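Long-range contacts in glutamic acid/alanine-rich protein (PDB 2Y44), which is a helical surface protein of the parasite Trypanosoma congolense, probably forming part of its cell coat, and is represented here by its ectodomain: residues Val2-Thr7 with Asp139-Leu144; Val11-Arg16 with Ala119-Gly124; Lys132-Ala137 with Val158-Leu163. All blocks are in the same frame, centred on the assembly; numbering follows the deposited sequence.

All three contacts lie in the helical-bundle ectodomain and are built from a small set of shared helices. Helix 2-16 supplies the first segment of contacts 1 and 2, and helix 131-144 serves contacts 1 and 3. The centres of contacts 1 and 2 are about 13 Å apart, and that of contact 3 is about 16 Å from each. Along the chain contact 2 falls within the span bridged by contact 1 and closes before contact 3 opens, whereas contacts 1 and 3 interleave. Contact 3 is buried, while the other two lie at the surface. Contacts 1 and 2 tie helix 2-16 to segments more than 100 residues later; contact 3 joins the neighbouring helices 131-144 and 149-183.

Contact 1: Val2-Thr7 with Asp139-Leu144; sequences VEEVQT and DALAEL
Leu144 and Thr7 carry the packing between Val2-Thr7 and Asp139-Leu144, two antiparallel helical segments of the bundle whose local axes run at 156° to each other and approach to 9.6 Å. Apolar contact dominates. The CD1 methyl of Leu144 enters the turn formed by Glu3, Glu4 and Thr7: it lies 3.5 Å from Glu4 CA and equally close to Thr7 OG1, so one branch touches backbone and side chain together. Its other methyl, CD2, faces the carboxylate end of Glu3, 3.8 Å from Glu3 CD. The extended Glu3 chain runs obliquely over this leucine, with Glu3 CG near Leu144 CD1, while Leu144 and Thr7 approach with their ends leading. A second packing point is the Thr7 methyl, which leans on the opposing backbone, with Thr7 CG2 3.4 Å from Leu141 N. The same Thr7 CG2 lies 3.8 Å from Ala140 CB. Thr7 CG2 is set anti to the backbone N, which sends this methyl across the interface and places OG1 beside its own backbone N (chi1 -59°).

The polar element stays within one helix. Thr7 OG1 donates to Glu3 O at 2.8 Å, tilted 29° from the carbonyl plane, while Thr7 N reaches the same oxygen from the opposite face. Two donors therefore grip one carbonyl, and the hydroxyl is fixed against its own helix.

On the sides turned away from the contact, Val5 rests on helix 57-107 and Ala142 packs on helix 149-183, so this surface contact links two helices that each pack on the rest of the bundle. Since the threonine hydroxyl is spent inside its own turn, its methyl is what it offers to the partner helix, which implies that van der Waals packing holds the two segments.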
loop_
_atom_site.group_PDB
_atom_site.type_symbol
_atom_site.label_atom_id
_atom_site.label_comp_id
_atom_site.label_asym_id
_atom_site.label_seq_id
_atom_site.Cartn_x
_atom_site.Cartn_y
_atom_site.Cartn_z
ATOM N N VAL A 2 5.947 -27.468 14.520
ATOM C CA VAL A 2 4.686 -26.780 14.267
ATOM C C VAL A 2 4.815 -25.251 14.461
ATOM O O VAL A 2 4.144 -24.482 13.778
ATOM C CB VAL A 2 3.542 -27.327 15.127
ATOM C CG1 VAL A 2 3.791 -27.019 16.594
ATOM C CG2 VAL A 2 2.174 -26.742 14.663
ATOM N N GLU A 3 5.682 -24.817 15.384
ATOM C CA GLU A 3 5.899 -23.370 15.548
ATOM C C GLU A 3 6.364 -22.744 14.229
ATOM O O GLU A 3 5.964 -21.649 13.848
ATOM C CB GLU A 3 6.898 -23.081 16.679
ATOM C CG GLU A 3 7.168 -21.607 16.915
ATOM C CD GLU A 3 8.075 -21.347 18.117
ATOM O OE1 GLU A 3 8.828 -22.264 18.515
ATOM O OE2 GLU A 3 8.054 -20.194 18.617
ATOM N N GLU A 4 7.290 -23.416 13.566
ATOM C CA GLU A 4 7.809 -22.892 12.324
ATOM C C GLU A 4 6.733 -22.862 11.239
ATOM O O GLU A 4 6.680 -21.941 10.435
ATOM C CB GLU A 4 8.950 -23.795 11.893
ATOM C CG GLU A 4 9.996 -23.068 11.243
ATOM C CD GLU A 4 10.099 -23.509 9.851
ATOM O OE1 GLU A 4 9.118 -23.256 9.105
ATOM O OE2 GLU A 4 11.076 -24.241 9.557
ATOM N N VAL A 5 5.890 -23.890 11.222
ATOM C CA VAL A 5 4.828 -23.981 10.221
ATOM C C VAL A 5 3.827 -22.866 10.395
ATOM O O VAL A 5 3.421 -22.236 9.413
ATOM C CB VAL A 5 4.100 -25.317 10.296
ATOM C CG1 VAL A 5 2.941 -25.356 9.305
ATOM C CG2 VAL A 5 5.083 -26.473 9.972
ATOM N N GLN A 6 3.456 -22.601 11.643
ATOM C CA GLN A 6 2.487 -21.554 11.928
ATOM C C GLN A 6 3.078 -20.189 11.655
ATOM O O GLN A 6 2.407 -19.275 11.170
ATOM C CB GLN A 6 2.049 -21.617 13.377
ATOM C CG GLN A 6 1.075 -22.767 13.698
ATOM C CD GLN A 6 -0.355 -22.564 13.133
ATOM O OE1 GLN A 6 -0.569 -21.919 12.091
ATOM N NE2 GLN A 6 -1.349 -23.103 13.854
ATOM N N THR A 7 4.379 -20.063 11.902
ATOM C CA THR A 7 5.051 -18.778 11.642
ATOM C C THR A 7 5.209 -18.516 10.135
ATOM O O THR A 7 5.017 -17.400 9.653
ATOM C CB THR A 7 6.399 -18.736 12.456
ATOM O OG1 THR A 7 6.091 -18.876 13.847
ATOM C CG2 THR A 7 7.123 -17.452 12.263
ATOM N N ASP A 139 10.350 -11.032 10.480
ATOM C CA ASP A 139 11.208 -11.095 11.712
ATOM C C ASP A 139 10.949 -12.393 12.511
ATOM O O ASP A 139 11.867 -13.048 13.014
ATOM C CB ASP A 139 10.945 -9.895 12.645
ATOM C CG ASP A 139 11.665 -8.609 12.204
ATOM O OD1 ASP A 139 12.482 -8.661 11.268
ATOM O OD2 ASP A 139 11.392 -7.556 12.829
ATOM N N ALA A 140 9.670 -12.742 12.673
ATOM C CA ALA A 140 9.293 -13.894 13.483
ATOM C C ALA A 140 9.803 -15.165 12.851
ATOM O O ALA A 140 10.354 -16.025 13.544
ATOM C CB ALA A 140 7.750 -13.955 13.641
ATOM N N LEU A 141 9.647 -15.251 11.533
ATOM C CA LEU A 141 10.171 -16.408 10.807
ATOM C C LEU A 141 11.715 -16.479 10.862
ATOM O O LEU A 141 12.275 -17.526 11.166
ATOM C CB LEU A 141 9.673 -16.430 9.366
ATOM C CG LEU A 141 10.069 -17.685 8.556
ATOM C CD1 LEU A 141 9.516 -19.009 9.195
ATOM C CD2 LEU A 141 9.505 -17.498 7.121
ATOM N N ALA A 142 12.365 -15.332 10.702
ATOM C CA ALA A 142 13.832 -15.253 10.781
ATOM C C ALA A 142 14.340 -15.731 12.141
ATOM O O ALA A 142 15.380 -16.434 12.259
ATOM C CB ALA A 142 14.319 -13.840 10.490
ATOM N N GLU A 143 13.619 -15.357 13.183
ATOM C CA GLU A 143 14.006 -15.721 14.548
ATOM C C GLU A 143 14.025 -17.220 14.817
ATOM O O GLU A 143 14.827 -17.682 15.629
ATOM C CB GLU A 143 13.083 -15.015 15.564
ATOM C CG GLU A 143 13.383 -13.508 15.663
ATOM C CD GLU A 143 12.187 -12.707 16.130
ATOM O OE1 GLU A 143 11.233 -13.327 16.651
ATOM O OE2 GLU A 143 12.265 -11.454 16.109
ATOM N N LEU A 144 13.151 -17.981 14.134
ATOM C CA LEU A 144 13.123 -19.442 14.291
ATOM C C LEU A 144 14.251 -20.170 13.533
ATOM O O LEU A 144 14.483 -21.370 13.771
ATOM C CB LEU A 144 11.782 -20.029 13.808
ATOM C CG LEU A 144 10.539 -19.478 14.534
ATOM C CD1 LEU A 144 9.262 -20.256 14.126
ATOM C CD2 LEU A 144 10.755 -19.561 16.042
#

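Contact 2: Val11-Arg16 with Ala119-Gly124; sequences VARQLR and AKKCTG
Arg13 and Arg16 turn two guanidinium groups onto the loop Lys121-Gly124. Cys122 SG lies over one face of the Arg13 group, while Thr123 O, Lys121 NZ and a water sit at its edge; the Arg16 group has Ala12 CB offset toward the rim of one face, 3.8 Å above the plane, and Gly124 O at its edge. The loop follows helix 113-120 and contains an inverse gamma turn centred on Cys122, whose sulfur forms a disulfide with Cys9, so a covalent link lies beside the two arginines of helix 2-16.

Arg13 holds Thr123 O side-on with NE and NH2. Arg13 NE donates to Thr123 O at 2.9 Å from above the carbonyl plane, and NH2 lies in that plane, on a lone pair; the oxygen itself is 2° out of the guanidinium plane. A bend at chi2 (-131°) turns the end of Arg13 toward the loop. Arg16 stays extended from CG to NE and uses NH1 twice: Gly124 O at 3.0 Å, with a fairly straight N-H...O angle of 163°, and Cys122 O at 2.8 Å, from above that carbonyl's plane. Its NH2 also forms a salt bridge to Asp100 of helix 57-107, which positions the group.

Gly124 takes up a positive phi, a backbone conformation suited to glycine. Lys121 brings a like charge near Arg13, an approach that would probably be softened by the bridging water, which accepts from Arg13 NH1 at 3.0 Å and from Lys121 NZ at 2.7 Å.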
loop_
_atom_site.group_PDB
_atom_site.type_symbol
_atom_site.label_atom_id
_atom_site.label_comp_id
_atom_site.label_asym_id
_atom_site.label_seq_id
_atom_site.Cartn_x
_atom_site.Cartn_y
_atom_site.Cartn_z
ATOM N N VAL A 11 3.555 -15.513 7.591
ATOM C CA VAL A 11 4.196 -14.848 6.454
ATOM C C VAL A 11 3.338 -15.042 5.188
ATOM O O VAL A 11 3.086 -14.095 4.471
ATOM C CB VAL A 11 5.623 -15.392 6.240
ATOM C CG1 VAL A 11 6.186 -14.988 4.872
ATOM C CG2 VAL A 11 6.509 -14.821 7.330
ATOM N N ALA A 12 2.919 -16.278 4.916
ATOM C CA ALA A 12 2.135 -16.533 3.718
ATOM C C ALA A 12 0.861 -15.676 3.673
ATOM O O ALA A 12 0.531 -15.120 2.631
ATOM C CB ALA A 12 1.789 -18.008 3.612
ATOM N N ARG A 13 0.180 -15.536 4.807
ATOM C CA ARG A 13 -1.066 -14.697 4.861
ATOM C C ARG A 13 -0.786 -13.222 4.587
ATOM O O ARG A 13 -1.579 -12.521 3.932
ATOM C CB ARG A 13 -1.759 -14.854 6.227
ATOM C CG ARG A 13 -2.331 -16.271 6.434
ATOM C CD ARG A 13 -3.764 -16.169 6.912
ATOM N NE ARG A 13 -4.481 -17.447 6.918
ATOM C CZ ARG A 13 -4.544 -18.267 7.965
ATOM N NH1 ARG A 13 -3.860 -17.994 9.077
ATOM N NH2 ARG A 13 -5.329 -19.337 7.911
ATOM N N GLN A 14 0.345 -12.738 5.106
ATOM C CA GLN A 14 0.834 -11.394 4.759
ATOM C C GLN A 14 1.093 -11.229 3.264
ATOM O O GLN A 14 0.601 -10.288 2.650
ATOM C CB GLN A 14 2.080 -11.019 5.595
ATOM C CG GLN A 14 1.843 -11.033 7.100
ATOM C CD GLN A 14 1.032 -9.832 7.596
ATOM O OE1 GLN A 14 0.057 -9.980 8.356
ATOM N NE2 GLN A 14 1.440 -8.652 7.192
ATOM N N LEU A 15 1.892 -12.126 2.681
ATOM C CA LEU A 15 2.141 -12.115 1.255
ATOM C C LEU A 15 0.841 -12.175 0.429
ATOM O O LEU A 15 0.658 -11.435 -0.533
ATOM C CB LEU A 15 3.072 -13.267 0.873
ATOM C CG LEU A 15 4.502 -13.194 1.424
ATOM C CD1 LEU A 15 5.254 -14.472 1.103
ATOM C CD2 LEU A 15 5.257 -11.940 0.934
ATOM N N ARG A 16 -0.056 -13.092 0.776
ATOM C CA ARG A 16 -1.325 -13.181 0.054
ATOM C C ARG A 16 -2.188 -11.906 0.116
ATOM O O ARG A 16 -3.086 -11.711 -0.723
ATOM C CB ARG A 16 -2.150 -14.374 0.584
ATOM C CG ARG A 16 -1.457 -15.687 0.373
ATOM C CD ARG A 16 -2.136 -16.744 1.206
ATOM N NE ARG A 16 -1.439 -18.029 1.181
ATOM C CZ ARG A 16 -1.693 -19.008 2.059
ATOM N NH1 ARG A 16 -2.578 -18.818 3.057
ATOM N NH2 ARG A 16 -1.013 -20.144 1.999
ATOM N N ALA A 119 -0.525 -26.584 8.542
ATOM C CA ALA A 119 -0.341 -26.313 7.118
ATOM C C ALA A 119 -1.656 -26.298 6.315
ATOM O O ALA A 119 -1.896 -25.380 5.522
ATOM C CB ALA A 119 0.698 -27.256 6.487
ATOM N N LYS A 120 -2.505 -27.305 6.551
ATOM C CA LYS A 120 -3.740 -27.413 5.789
ATOM C C LYS A 120 -4.660 -26.223 6.084
ATOM O O LYS A 120 -5.280 -25.669 5.164
ATOM C CB LYS A 120 -4.446 -28.733 6.091
ATOM C CG LYS A 120 -5.740 -28.903 5.312
ATOM C CD LYS A 120 -6.573 -30.036 5.908
ATOM C CE LYS A 120 -7.754 -30.339 4.957
ATOM N NZ LYS A 120 -8.428 -31.584 5.449
ATOM N N LYS A 121 -4.724 -25.804 7.340
ATOM C CA LYS A 121 -5.642 -24.741 7.704
ATOM C C LYS A 121 -5.067 -23.368 7.319
ATOM O O LYS A 121 -5.751 -22.360 7.402
ATOM C CB LYS A 121 -6.041 -24.823 9.177
ATOM C CG LYS A 121 -4.975 -24.404 10.154
ATOM C CD LYS A 121 -5.339 -23.064 10.796
ATOM C CE LYS A 121 -4.677 -21.894 10.043
ATOM N NZ LYS A 121 -4.836 -20.605 10.743
ATOM N N CYS A 122 -3.888 -23.360 6.706
ATOM C CA CYS A 122 -3.305 -22.082 6.281
ATOM C C CYS A 122 -3.832 -21.546 4.936
ATOM O O CYS A 122 -3.096 -21.375 3.995
ATOM C CB CYS A 122 -1.772 -22.102 6.311
ATOM S SG CYS A 122 -1.145 -20.383 6.196
ATOM N N THR A 123 -5.119 -21.241 4.885
ATOM C CA THR A 123 -5.723 -20.741 3.673
ATOM C C THR A 123 -6.085 -19.288 3.920
ATOM O O THR A 123 -6.160 -18.848 5.059
ATOM C CB THR A 123 -6.983 -21.562 3.295
ATOM O OG1 THR A 123 -7.851 -21.658 4.422
ATOM C CG2 THR A 123 -6.587 -22.996 2.883
ATOM N N GLY A 124 -6.238 -18.519 2.849
ATOM C CA GLY A 124 -6.685 -17.145 3.022
ATOM C C GLY A 124 -5.567 -16.159 3.284
ATOM O O GLY A 124 -4.402 -16.537 3.553
HETATM O O HOH W 1 -3.112 -18.819 11.904
#

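Contact 3: Lys132-Ala137 with Val158-Leu163; sequences KSLESA and VFVKGL
Leu134 lays its CD2 methyl against the backbone and side chain of Phe159, 3.6 Å from Phe159 CB, at the centre of an antiparallel helix-helix contact within the bundle. The local axes of Lys132-Ala137 and Val158-Leu163 run at 173° and approach to 9.1 Å. The same methyl meets Leu163 CD2 at 4.1 Å, while Leu134 CG slides past Val160 CG2, the two side chains running in opposite directions. Val160 CG2 also leans on the Glu135 backbone, 3.7 Å from Glu135 CA, and the extended glutamate chain passes slantwise over the valine.

Two torsions help to place these groups: Leu134 CG stands anti to the backbone N (chi1 174°), directing its branch across to the partner helix, whereas Phe159 CG is anti to the carbonyl carbon and carries the ring away from Lys132-Ala137. That ring instead packs on Leu88, Ala91, Ser92 and Ala95 of helix 57-107 and on Leu15 of helix 2-16. The contact thus joins helices 131-144 and 149-183 while its aromatic residue reaches two further helices. Beside Leu134, Ser133 OG is probably hydrogen-bonded to Gln14 NE2 of helix 2-16.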
loop_
_atom_site.group_PDB
_atom_site.type_symbol
_atom_site.label_atom_id
_atom_site.label_comp_id
_atom_site.label_asym_id
_atom_site.label_seq_id
_atom_site.Cartn_x
_atom_site.Cartn_y
_atom_site.Cartn_z
ATOM N N LYS A 132 4.490 -2.572 8.636
ATOM C CA LYS A 132 4.824 -3.047 9.993
ATOM C C LYS A 132 4.408 -4.516 10.225
ATOM O O LYS A 132 5.186 -5.304 10.733
ATOM C CB LYS A 132 4.144 -2.179 11.061
ATOM C CG LYS A 132 4.571 -2.562 12.469
ATOM C CD LYS A 132 3.595 -2.065 13.534
ATOM C CE LYS A 132 4.064 -0.760 14.151
ATOM N NZ LYS A 132 2.998 -0.160 15.008
ATOM N N SER A 133 3.177 -4.883 9.874
ATOM C CA SER A 133 2.731 -6.289 10.116
ATOM C C SER A 133 3.521 -7.295 9.260
ATOM O O SER A 133 3.878 -8.393 9.714
ATOM C CB SER A 133 1.238 -6.470 9.861
ATOM O OG SER A 133 0.932 -6.265 8.486
ATOM N N LEU A 134 3.841 -6.871 8.048
ATOM C CA LEU A 134 4.652 -7.669 7.128
ATOM C C LEU A 134 6.093 -7.805 7.655
ATOM O O LEU A 134 6.598 -8.920 7.777
ATOM C CB LEU A 134 4.616 -6.994 5.768
ATOM C CG LEU A 134 5.466 -7.485 4.631
ATOM C CD1 LEU A 134 4.927 -8.879 4.305
ATOM C CD2 LEU A 134 5.248 -6.510 3.426
ATOM N N GLU A 135 6.697 -6.703 8.116
ATOM C CA GLU A 135 8.042 -6.814 8.698
ATOM C C GLU A 135 8.057 -7.731 9.923
ATOM O O GLU A 135 8.991 -8.517 10.130
ATOM C CB GLU A 135 8.573 -5.423 9.074
ATOM C CG GLU A 135 10.007 -5.441 9.572
ATOM C CD GLU A 135 10.585 -4.033 9.649
ATOM O OE1 GLU A 135 10.126 -3.241 10.500
ATOM O OE2 GLU A 135 11.472 -3.713 8.841
ATOM N N SER A 136 7.056 -7.595 10.789
ATOM C CA SER A 136 7.009 -8.410 11.980
ATOM C C SER A 136 6.936 -9.895 11.638
ATOM O O SER A 136 7.652 -10.720 12.241
ATOM C CB SER A 136 5.805 -8.019 12.813
ATOM O OG SER A 136 6.020 -6.703 13.325
ATOM N N ALA A 137 6.119 -10.212 10.635
ATOM C CA ALA A 137 5.930 -11.606 10.221
ATOM C C ALA A 137 7.267 -12.198 9.732
ATOM O O ALA A 137 7.612 -13.333 10.072
ATOM C CB ALA A 137 4.842 -11.713 9.116
ATOM N N VAL A 158 12.278 -6.461 0.784
ATOM C CA VAL A 158 11.779 -6.059 -0.520
ATOM C C VAL A 158 10.302 -5.633 -0.437
ATOM O O VAL A 158 9.911 -4.584 -0.966
ATOM C CB VAL A 158 11.900 -7.239 -1.534
ATOM C CG1 VAL A 158 11.175 -6.880 -2.851
ATOM C CG2 VAL A 158 13.378 -7.528 -1.825
ATOM N N PHE A 159 9.508 -6.428 0.286
ATOM C CA PHE A 159 8.058 -6.244 0.288
ATOM C C PHE A 159 7.770 -5.137 1.279
ATOM O O PHE A 159 6.857 -4.337 1.085
ATOM C CB PHE A 159 7.336 -7.555 0.642
ATOM C CG PHE A 159 7.759 -8.708 -0.199
ATOM C CD1 PHE A 159 7.750 -8.605 -1.591
ATOM C CD2 PHE A 159 8.142 -9.915 0.387
ATOM C CE1 PHE A 159 8.180 -9.671 -2.382
ATOM C CE2 PHE A 159 8.538 -10.992 -0.407
ATOM C CZ PHE A 159 8.558 -10.873 -1.771
ATOM N N VAL A 160 8.577 -5.060 2.328
ATOM C CA VAL A 160 8.393 -4.029 3.331
ATOM C C VAL A 160 8.648 -2.672 2.665
ATOM O O VAL A 160 7.817 -1.751 2.789
ATOM C CB VAL A 160 9.343 -4.246 4.540
ATOM C CG1 VAL A 160 9.367 -2.965 5.432
ATOM C CG2 VAL A 160 8.881 -5.469 5.341
ATOM N N LYS A 161 9.697 -2.603 1.851
ATOM C CA LYS A 161 10.018 -1.386 1.105
ATOM C C LYS A 161 8.891 -1.041 0.160
ATOM O O LYS A 161 8.471 0.119 0.085
ATOM C CB LYS A 161 11.310 -1.583 0.311
ATOM C CG LYS A 161 11.796 -0.299 -0.390
ATOM C CD LYS A 161 13.322 -0.207 -0.502
ATOM C CE LYS A 161 13.741 0.652 -1.702
ATOM N NZ LYS A 161 12.707 1.692 -2.002
ATOM N N GLY A 162 8.373 -2.048 -0.549
ATOM C CA GLY A 162 7.362 -1.724 -1.573
ATOM C C GLY A 162 6.070 -1.259 -0.928
ATOM O O GLY A 162 5.376 -0.334 -1.442
ATOM N N LEU A 163 5.726 -1.879 0.200
ATOM C CA LEU A 163 4.521 -1.473 0.930
ATOM C C LEU A 163 4.687 -0.094 1.581
ATOM O O LEU A 163 3.764 0.718 1.541
ATOM C CB LEU A 163 4.095 -2.527 1.972
ATOM C CG LEU A 163 2.655 -2.456 2.515
ATOM C CD1 LEU A 163 1.657 -2.261 1.394
ATOM C CD2 LEU A 163 2.275 -3.705 3.304
#